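Local coordinates for putative hemin transport system, substrate-binding protein (Burkholderia cenocepacia J2315, PDB 5GIZ), which binds heme in the periplasm and probably hands it to a membrane transporter as the substrate-binding component of a bacterial heme-uptake system, at residues Leu69-Ala74 with Thr93-Arg98; Val8-Gly13 with Tyr30-Ala35; Gly160-Val165 with Pro193-Ala198; Gly219-Leu224 with Arg236-Val241. All coordinates share one frame; numbering follows the deposited sequence. Where two conformers were deposited one is given.

Contact 1: Leu69-Ala74 with Thr93-Arg98; sequences LVLASA and TTFDER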
# COMPACT_ATOMS: atom_id res chain seq x y z
N LEU A 69 5.17 -22.32 5.95
CA LEU A 69 4.17 -21.65 5.10
C LEU A 69 4.67 -20.28 4.71
O LEU A 69 5.25 -19.61 5.53
CB LEU A 69 2.89 -21.54 5.91
CG LEU A 69 1.72 -20.74 5.33
CD1 LEU A 69 1.21 -21.36 4.05
CD2 LEU A 69 0.60 -20.61 6.36
N VAL A 70 4.39 -19.87 3.48
CA VAL A 70 4.65 -18.55 2.97
C VAL A 70 3.31 -17.96 2.52
O VAL A 70 2.61 -18.57 1.71
CB VAL A 70 5.65 -18.55 1.78
CG1 VAL A 70 5.75 -17.18 1.16
CG2 VAL A 70 7.00 -19.12 2.17
N LEU A 71 2.96 -16.80 3.03
CA LEU A 71 1.86 -16.01 2.55
C LEU A 71 2.43 -14.96 1.65
O LEU A 71 3.24 -14.15 2.08
CB LEU A 71 1.13 -15.35 3.72
CG LEU A 71 0.72 -16.30 4.86
CD1 LEU A 71 0.15 -15.45 6.02
CD2 LEU A 71 -0.20 -17.36 4.36
N ALA A 72 2.02 -14.99 0.38
CA ALA A 72 2.64 -14.16 -0.62
C ALA A 72 1.68 -13.26 -1.33
O ALA A 72 0.60 -13.68 -1.79
CB ALA A 72 3.34 -15.04 -1.66
N SER A 73 2.08 -12.01 -1.44
CA SER A 73 1.25 -11.03 -2.14
C SER A 73 1.35 -11.34 -3.62
O SER A 73 2.27 -12.05 -4.10
CB SER A 73 1.77 -9.64 -1.86
OG SER A 73 3.01 -9.54 -2.47
N ALA A 74 0.46 -10.68 -4.35
CA ALA A 74 0.42 -10.76 -5.80
C ALA A 74 1.75 -10.34 -6.43
O ALA A 74 2.12 -10.83 -7.47
CB ALA A 74 -0.73 -9.88 -6.32
N THR A 93 0.95 -19.71 -0.35
CA THR A 93 -0.42 -19.30 -0.61
C THR A 93 -0.36 -17.87 -1.06
O THR A 93 0.12 -16.98 -0.36
CB THR A 93 -1.26 -19.52 0.65
OG1 THR A 93 -1.19 -20.94 0.99
CG2 THR A 93 -2.70 -19.07 0.47
N THR A 94 -0.92 -17.62 -2.25
CA THR A 94 -0.81 -16.36 -2.91
C THR A 94 -2.13 -15.61 -2.86
O THR A 94 -3.20 -16.21 -3.00
CB THR A 94 -0.31 -16.58 -4.35
OG1 THR A 94 0.95 -17.24 -4.28
CG2 THR A 94 -0.07 -15.32 -5.04
N PHE A 95 -2.06 -14.30 -2.66
CA PHE A 95 -3.24 -13.45 -2.51
C PHE A 95 -3.39 -12.57 -3.74
O PHE A 95 -2.42 -12.27 -4.43
CB PHE A 95 -3.10 -12.65 -1.18
CG PHE A 95 -3.21 -13.53 0.02
CD1 PHE A 95 -2.12 -14.26 0.46
CD2 PHE A 95 -4.41 -13.69 0.69
CE1 PHE A 95 -2.19 -15.16 1.52
CE2 PHE A 95 -4.50 -14.60 1.74
CZ PHE A 95 -3.39 -15.32 2.18
N ASP A 96 -4.60 -12.09 -4.00
CA ASP A 96 -4.78 -11.16 -5.11
C ASP A 96 -4.74 -9.74 -4.57
O ASP A 96 -4.77 -9.52 -3.36
CB ASP A 96 -6.11 -11.38 -5.84
CG ASP A 96 -6.21 -12.73 -6.47
OD1 ASP A 96 -5.35 -13.10 -7.33
OD2 ASP A 96 -7.17 -13.43 -6.10
N GLU A 97 -4.59 -8.81 -5.49
CA GLU A 97 -4.59 -7.39 -5.20
C GLU A 97 -5.45 -6.71 -6.27
O GLU A 97 -5.11 -6.73 -7.47
CB GLU A 97 -3.19 -6.80 -5.25
CG GLU A 97 -3.25 -5.32 -5.00
CD GLU A 97 -3.83 -5.00 -3.62
OE1 GLU A 97 -3.02 -5.14 -2.66
OE2 GLU A 97 -5.01 -4.60 -3.49
N ARG A 98 -6.57 -6.16 -5.83
CA ARG A 98 -7.44 -5.43 -6.73
C ARG A 98 -7.63 -3.95 -6.37
O ARG A 98 -8.41 -3.21 -6.99
CB ARG A 98 -8.76 -6.12 -6.73
CG ARG A 98 -8.57 -7.64 -6.86
CD ARG A 98 -9.70 -8.22 -7.56
NE ARG A 98 -9.57 -9.68 -7.74
CZ ARG A 98 -9.44 -10.30 -8.90
NH1 ARG A 98 -9.41 -9.63 -10.05
NH2 ARG A 98 -9.40 -11.61 -8.91
O HOH W 1 -1.95 -9.68 -2.51

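Contact 2: Val8-Gly13 with Tyr30-Ala35; sequences VIVIGG and YRLVGA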
# COMPACT_ATOMS: atom_id res chain seq x y z
N VAL A 8 6.04 -19.12 9.78
CA VAL A 8 5.46 -18.44 8.66
C VAL A 8 6.36 -17.32 8.15
O VAL A 8 6.87 -16.52 8.93
CB VAL A 8 4.06 -17.91 9.05
CG1 VAL A 8 3.42 -17.19 7.88
CG2 VAL A 8 3.18 -19.02 9.57
N ILE A 9 6.50 -17.21 6.84
CA ILE A 9 7.10 -16.07 6.17
C ILE A 9 6.02 -15.32 5.39
O ILE A 9 5.16 -15.93 4.77
CB ILE A 9 8.29 -16.50 5.30
CG1 ILE A 9 9.41 -17.01 6.23
CG2 ILE A 9 8.73 -15.37 4.35
CD1 ILE A 9 10.59 -17.59 5.49
N VAL A 10 6.09 -13.99 5.42
CA VAL A 10 5.06 -13.19 4.76
C VAL A 10 5.75 -12.24 3.79
O VAL A 10 6.72 -11.58 4.14
CB VAL A 10 4.21 -12.43 5.80
CG1 VAL A 10 3.09 -11.65 5.11
CG2 VAL A 10 3.66 -13.38 6.85
N ILE A 11 5.22 -12.17 2.59
CA ILE A 11 5.72 -11.32 1.51
C ILE A 11 4.64 -10.34 1.18
O ILE A 11 3.63 -10.74 0.66
CB ILE A 11 6.16 -12.11 0.26
CG1 ILE A 11 7.08 -13.31 0.58
CG2 ILE A 11 6.76 -11.09 -0.71
CD1 ILE A 11 8.31 -12.99 1.33
N GLY A 12 4.90 -9.05 1.42
CA GLY A 12 3.97 -8.00 1.14
C GLY A 12 3.55 -7.31 2.43
O GLY A 12 2.95 -7.90 3.32
N GLY A 13 3.89 -6.04 2.54
CA GLY A 13 3.65 -5.31 3.76
C GLY A 13 2.25 -5.39 4.33
O GLY A 13 2.04 -5.54 5.54
N TYR A 30 1.00 -20.33 15.21
CA TYR A 30 2.02 -19.91 14.25
C TYR A 30 2.92 -18.84 14.82
O TYR A 30 2.58 -18.16 15.78
CB TYR A 30 1.38 -19.35 12.96
CG TYR A 30 0.52 -18.14 13.23
CD1 TYR A 30 1.05 -16.87 13.30
CD2 TYR A 30 -0.84 -18.30 13.48
CE1 TYR A 30 0.25 -15.78 13.58
CE2 TYR A 30 -1.64 -17.23 13.75
CZ TYR A 30 -1.11 -15.97 13.80
OH TYR A 30 -1.94 -14.90 14.10
N ARG A 31 4.09 -18.70 14.20
CA ARG A 31 5.04 -17.63 14.52
C ARG A 31 5.57 -17.07 13.21
O ARG A 31 5.96 -17.84 12.32
CB ARG A 31 6.20 -18.21 15.36
CG ARG A 31 5.76 -18.78 16.70
CD ARG A 31 6.76 -19.70 17.36
NE ARG A 31 6.78 -21.05 16.79
CZ ARG A 31 7.81 -21.57 16.14
NH1 ARG A 31 8.92 -20.85 15.95
NH2 ARG A 31 7.73 -22.82 15.67
N LEU A 32 5.55 -15.75 13.05
CA LEU A 32 6.11 -15.12 11.88
C LEU A 32 7.63 -15.04 12.09
O LEU A 32 8.06 -14.57 13.14
CB LEU A 32 5.48 -13.75 11.69
CG LEU A 32 3.94 -13.86 11.66
CD1 LEU A 32 3.21 -12.61 12.11
CD2 LEU A 32 3.49 -14.27 10.27
N VAL A 33 8.40 -15.51 11.12
CA VAL A 33 9.86 -15.63 11.25
C VAL A 33 10.67 -14.91 10.18
O VAL A 33 11.90 -14.82 10.30
CB VAL A 33 10.27 -17.13 11.27
CG1 VAL A 33 9.56 -17.88 12.40
CG2 VAL A 33 10.08 -17.79 9.91
N GLY A 34 10.02 -14.38 9.14
CA GLY A 34 10.72 -13.71 8.08
C GLY A 34 9.70 -12.99 7.21
O GLY A 34 8.47 -13.27 7.27
N ALA A 35 10.22 -12.07 6.40
CA ALA A 35 9.42 -11.23 5.49
C ALA A 35 10.29 -10.64 4.41
O ALA A 35 11.51 -10.77 4.43
CB ALA A 35 8.77 -10.10 6.27

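Contact 3: Gly160-Val165 with Pro193-Ala198; sequences GTQALV and PLTTEA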
# COMPACT_ATOMS: atom_id res chain seq x y z
N GLY A 160 15.60 11.78 -12.61
CA GLY A 160 16.02 13.12 -13.00
C GLY A 160 14.88 14.10 -12.81
O GLY A 160 14.20 14.09 -11.79
N THR A 161 14.66 14.93 -13.82
CA THR A 161 13.59 15.93 -13.77
C THR A 161 12.20 15.37 -14.12
O THR A 161 11.24 16.13 -14.15
CB THR A 161 13.87 17.11 -14.73
OG1 THR A 161 13.93 16.65 -16.10
CG2 THR A 161 15.18 17.83 -14.35
N GLN A 162 12.09 14.06 -14.38
CA GLN A 162 10.80 13.47 -14.80
C GLN A 162 10.14 12.63 -13.73
O GLN A 162 10.66 11.62 -13.31
CB GLN A 162 10.95 12.66 -16.08
CG GLN A 162 9.61 12.35 -16.71
CD GLN A 162 9.76 11.97 -18.16
OE1 GLN A 162 9.02 12.46 -19.02
NE2 GLN A 162 10.71 11.08 -18.44
N ALA A 163 8.90 13.02 -13.37
CA ALA A 163 8.16 12.27 -12.38
C ALA A 163 7.51 11.04 -13.00
O ALA A 163 7.05 11.10 -14.17
CB ALA A 163 7.05 13.14 -11.79
N LEU A 164 7.44 9.97 -12.23
CA LEU A 164 6.66 8.78 -12.60
C LEU A 164 5.32 8.87 -11.84
O LEU A 164 5.34 8.98 -10.61
CB LEU A 164 7.43 7.53 -12.20
CG LEU A 164 6.83 6.20 -12.65
CD1 LEU A 164 7.08 6.01 -14.13
CD2 LEU A 164 7.40 5.04 -11.86
N VAL A 165 4.21 8.83 -12.57
CA VAL A 165 2.90 9.14 -11.99
C VAL A 165 1.89 8.02 -12.21
O VAL A 165 2.02 7.24 -13.14
CB VAL A 165 2.35 10.47 -12.55
CG1 VAL A 165 3.31 11.59 -12.21
CG2 VAL A 165 2.11 10.37 -14.07
N PRO A 193 5.96 7.75 -17.11
CA PRO A 193 6.68 9.03 -16.99
C PRO A 193 5.83 10.19 -17.43
O PRO A 193 5.18 10.13 -18.49
CB PRO A 193 7.88 8.84 -17.92
CG PRO A 193 8.14 7.37 -17.87
CD PRO A 193 6.77 6.74 -17.83
N LEU A 194 5.82 11.24 -16.62
CA LEU A 194 5.00 12.40 -16.84
C LEU A 194 5.67 13.38 -17.77
O LEU A 194 6.74 13.86 -17.48
CB LEU A 194 4.75 13.10 -15.49
CG LEU A 194 3.88 14.34 -15.48
CD1 LEU A 194 2.41 14.06 -15.81
CD2 LEU A 194 4.05 15.03 -14.11
N THR A 195 4.99 13.70 -18.86
CA THR A 195 5.49 14.70 -19.79
C THR A 195 4.87 16.03 -19.37
O THR A 195 3.75 16.04 -18.82
CB THR A 195 5.06 14.36 -21.21
OG1 THR A 195 3.62 14.33 -21.28
CG2 THR A 195 5.62 13.00 -21.61
N THR A 196 5.56 17.14 -19.64
CA THR A 196 5.07 18.46 -19.22
C THR A 196 3.73 18.76 -19.88
O THR A 196 2.90 19.43 -19.29
CB THR A 196 6.06 19.61 -19.52
OG1 THR A 196 6.20 19.76 -20.94
CG2 THR A 196 7.44 19.38 -18.86
N GLU A 197 3.51 18.22 -21.07
CA GLU A 197 2.22 18.27 -21.76
C GLU A 197 1.11 17.54 -21.01
O GLU A 197 0.02 18.10 -20.80
CB GLU A 197 2.38 17.66 -23.17
CG GLU A 197 1.12 17.28 -23.92
CD GLU A 197 1.44 16.88 -25.36
OE1 GLU A 197 2.49 16.23 -25.57
OE2 GLU A 197 0.65 17.20 -26.27
N ALA A 198 1.37 16.28 -20.66
CA ALA A 198 0.42 15.49 -19.88
C ALA A 198 0.11 16.23 -18.58
O ALA A 198 -1.03 16.22 -18.13
CB ALA A 198 0.98 14.12 -19.56
O HOH W 2 7.65 15.36 -14.59

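Contact 4: Gly219-Leu224 with Arg236-Val241; sequences GHAALL and RARRVV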
# COMPACT_ATOMS: atom_id res chain seq x y z
N GLY A 219 12.86 17.13 -1.13
CA GLY A 219 11.95 17.96 -0.35
C GLY A 219 10.93 18.77 -1.13
O GLY A 219 10.84 18.68 -2.34
N HIS A 220 10.17 19.58 -0.42
CA HIS A 220 9.01 20.27 -1.00
C HIS A 220 9.38 21.25 -2.10
O HIS A 220 8.79 21.23 -3.18
CB HIS A 220 8.24 21.03 0.08
CG HIS A 220 7.66 20.15 1.11
ND1 HIS A 220 8.35 19.76 2.23
CD2 HIS A 220 6.43 19.57 1.21
CE1 HIS A 220 7.60 18.96 2.96
NE2 HIS A 220 6.41 18.87 2.38
N ALA A 221 10.38 22.08 -1.83
CA ALA A 221 10.79 23.11 -2.82
C ALA A 221 11.33 22.42 -4.09
O ALA A 221 11.00 22.78 -5.22
CB ALA A 221 11.82 24.03 -2.22
N ALA A 222 12.13 21.38 -3.88
CA ALA A 222 12.64 20.59 -4.99
C ALA A 222 11.55 19.97 -5.86
O ALA A 222 11.58 19.99 -7.09
CB ALA A 222 13.58 19.52 -4.47
N LEU A 223 10.55 19.41 -5.19
CA LEU A 223 9.44 18.83 -5.89
C LEU A 223 8.72 19.90 -6.73
O LEU A 223 8.30 19.62 -7.86
CB LEU A 223 8.44 18.27 -4.88
CG LEU A 223 7.17 17.62 -5.44
CD1 LEU A 223 7.47 16.43 -6.34
CD2 LEU A 223 6.26 17.25 -4.27
N LEU A 224 8.48 21.06 -6.14
CA LEU A 224 7.68 22.12 -6.81
C LEU A 224 8.46 22.79 -7.94
O LEU A 224 7.87 23.38 -8.85
CB LEU A 224 7.18 23.16 -5.79
CG LEU A 224 6.04 22.64 -4.86
CD1 LEU A 224 5.74 23.63 -3.74
CD2 LEU A 224 4.76 22.36 -5.65
N ARG A 236 1.02 26.78 -8.16
CA ARG A 236 0.73 28.15 -7.86
C ARG A 236 0.36 28.32 -6.40
O ARG A 236 0.68 29.32 -5.79
CB ARG A 236 -0.40 28.67 -8.77
CG ARG A 236 0.05 28.76 -10.24
CD ARG A 236 -1.10 29.08 -11.19
NE ARG A 236 -0.48 29.11 -12.52
CZ ARG A 236 -0.80 28.30 -13.54
NH1 ARG A 236 -1.81 27.46 -13.42
NH2 ARG A 236 -0.14 28.37 -14.67
N ALA A 237 -0.34 27.31 -5.85
CA ALA A 237 -0.76 27.32 -4.45
C ALA A 237 0.25 26.60 -3.55
O ALA A 237 0.05 26.59 -2.34
CB ALA A 237 -2.11 26.69 -4.32
N ARG A 238 1.30 26.04 -4.12
CA ARG A 238 2.31 25.28 -3.42
C ARG A 238 1.67 24.20 -2.56
O ARG A 238 1.94 24.11 -1.36
CB ARG A 238 3.22 26.17 -2.60
CG ARG A 238 3.80 27.27 -3.46
CD ARG A 238 4.91 28.00 -2.76
NE ARG A 238 6.10 27.20 -2.58
CZ ARG A 238 7.08 27.01 -3.47
NH1 ARG A 238 7.01 27.51 -4.70
NH2 ARG A 238 8.13 26.27 -3.12
N ARG A 239 0.79 23.41 -3.19
CA ARG A 239 -0.07 22.45 -2.47
C ARG A 239 0.39 20.99 -2.62
O ARG A 239 0.25 20.38 -3.67
CB ARG A 239 -1.48 22.59 -2.99
CG ARG A 239 -2.55 22.21 -2.06
CD ARG A 239 -3.87 22.58 -2.71
NE ARG A 239 -4.29 23.98 -2.71
CZ ARG A 239 -4.77 24.65 -3.77
NH1 ARG A 239 -4.80 24.12 -5.01
NH2 ARG A 239 -5.25 25.90 -3.63
N VAL A 240 1.06 20.54 -1.59
CA VAL A 240 1.70 19.23 -1.52
C VAL A 240 1.20 18.50 -0.31
O VAL A 240 1.14 19.09 0.79
CB VAL A 240 3.24 19.42 -1.41
CG1 VAL A 240 3.97 18.10 -1.28
CG2 VAL A 240 3.75 20.21 -2.60
N VAL A 241 0.89 17.20 -0.47
CA VAL A 241 0.57 16.31 0.64
C VAL A 241 1.49 15.10 0.57
O VAL A 241 1.63 14.49 -0.49
CB VAL A 241 -0.87 15.80 0.56
CG1 VAL A 241 -1.13 14.69 1.55
CG2 VAL A 241 -1.81 16.98 0.81
O HOH W 3 10.13 25.50 -5.28

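Contact 1: Leu69-Ala74 with Thr93-Arg98
The ring of Phe-95 and the side chain of Leu-71 cross at a slant, with CE1 of Phe-95 4.0 Å from CB of Leu-71 and nearly as close to its CD2. CG of Phe-95 stands beside its own backbone N (chi1 -68°), a setting that carries the ring back along the strand toward Leu-71. The same ring turns its edge to the carbonyl O of Ala-72, which lies near the ring plane at 3.6 Å from CD1. That oxygen also accepts the backbone N-H of Phe-95 at 2.9 Å, so one carbonyl meets both the main chain and the ring of a single residue. Strands 69-72 and 91-94 run parallel as the two ends of a beta-alpha-beta unit whose crossover is helix 79-87. Further bonds hold their register: N of Thr-93 reaches O of Val-70, and N of Ala-72 reaches O of Thr-93 at 2.8 Å. Leu-71 and Thr-93 project from one face of the sheet, where helix 101-114 packs on Leu-71 and Phe-95 through Val-111; Ala-72 and Thr-94 occupy the other. Beyond the strands, a water accepts from N of Ala-74 and donates a weak bond to O of Asp-96, while CB of Ala-74 rests 4.1 Å from CB of Glu-97. The carboxylate of Glu-97 turns elsewhere, to a salt bridge with Lys-107.

Contact 2: Val8-Gly13 with Tyr30-Ala35
The backbone N of Val-8 donates to O of Arg-31 over 2.8 Å, the shortest hydrogen bond between the strands, and O of Val-8 takes the N-H of Val-33 at 2.9 Å. Val-8 thus binds the residues before and after Leu-32, as parallel pairing requires. Farther along, N of Val-10 reaches O of Gly-34 at 3.1 Å with the donor tilted 30° from the carbonyl plane, a less direct approach. Val-8 and Leu-32 lie side by side on one face and point the same way. CG1 of Val-8, opposite the backbone N (chi1 -180°), meets CD2 of Leu-32 at 3.8 Å in the conformer given, while CG2 of Val-8, beside that nitrogen, meets CB of Tyr-30 at 3.9 Å. Helix 13-23 packs against this layer through Leu-15 and Ala-16 on Val-10, and Ala-19 and Phe-20 on Leu-32. Ile-9 projects from the opposite face and meets Val-33 at about a right angle, CG1 of Ile-9 to CG2 of Val-33 3.8 Å. The buried N of Gly-34 has no hydrogen-bond partner in the model. Strand 6-11, helix 13-23 and strand 30-35 form a beta-alpha-beta unit; Gly-12 is the N-cap of that helix and Gly-13 its first residue, and Gly-13 contacts heme in the heme-bound protein, though no heme is present here.

Contact 3: Gly160-Val165 with Pro193-Ala198
An antiparallel pairing at the edge of a mixed sheet gives way here to a capped helix start: strand 162-166 meets the end of strand 191-193 just before helix 196-202. Leu-164 and Pro-193 form a non-hydrogen-bonded pair with side chains side by side and pointing the same way; CD1 of Leu-164 comes within 3.8 Å of CD of Pro-193. One residue on, N of Leu-194 donates to O of Ala-163 at 2.7 Å, and the C=O to donor angle of 175° makes the approach almost collinear. Leu-194 then crosses Val-165 at about a right angle, its CB 3.9 Å from CG1 of Val-165. With CG opposite the backbone N (chi1 -179°), its two methyls face those of the valine pairwise: CD2 nears CG1, while CD1 nears CG2. A water takes the N-H of Ala-163 and gives a weak bond to O of Leu-194. After this meeting the chain turns into the helix, where OG1 of Thr-195, the N-cap, accepts from N of Ala-198 at 3.0 Å. On the sheet side, strand 151-159 continues the pairing beside strand 162-166 and brings His-158 against Ala-163, while Met-185 and Phe-229 from loops pack on Leu-194.

Contact 4: Gly219-Leu224 with Arg236-Val241
The guanidinium of Arg-238 carries CD1 of Leu-224 over one face, 3.5 Å above its plane and offset toward the rim, while a water and CA of Ala-221 lie at its edge. The imidazole of His-220 is met obliquely by Val-240, whose CG1 stands 3.8 Å from the ring's CD2. Arg-238 belongs to a Schellman motif: it follows helix 233-237 with positive phi (52°), and two bonds run back into the last helical turn. Ala-237, just before it, contributes to a calcium site seen in another structure of this protein, with no calcium bound here. The chain thereby leaves the helix and enters strand 240-243, which pairs in parallel with strand 206-210, and helix 220-225 packs beside this passage. Its residues His-220, Leu-223 and Leu-224 together receive Val-240. CG1 of Val-240 meets CD2 of Leu-223 at 3.9 Å as well as the histidine, whereas the side chains of Val-240 and Leu-224 run past each other in opposite directions, with CG2 of Val-240 3.9 Å from CD2 of Leu-224. Leu-224 therefore serves two partners with its two branches, one methyl for the valine and one for the arginine. Leu-214 of helix 211-217 packs on both His-220 and Leu-223, and Ile-209 of strand 206-210 adds to the contacts of Leu-223. No direct hydrogen bond joins the two segments. A bend at chi3 of Arg-238 (69°) brings the guanidinium as well against CD1 of Leu-224, which CB already touches; there NH2 of Arg-238 donates to the water at 3.0 Å, and that water donates to O of Ala-221 at 2.9 Å.

Overall arrangement
The four contacts fall in two regions, each built on its own sheet. Contacts 1 and 2, with centres about 12 Å apart, share the parallel sheet in which strands 69-72 and 6-11 are neighbours; between them N of Ile-11 probably bonds to O of Leu-71 at 2.8 Å. Contacts 3 and 4 reach the mixed sheet, their centres about 15 Å apart but without touching. Contacts 2 and 4 lie on opposite sides of the chain's centre, about 37 Å between centres. Residues that contact heme in the heme-bound protein, absent from this apo model, lie near both pairs: Gln-54 by Ser-73 and Ile-11, and His-158, which meets a different heme, by Ala-163 and Leu-223.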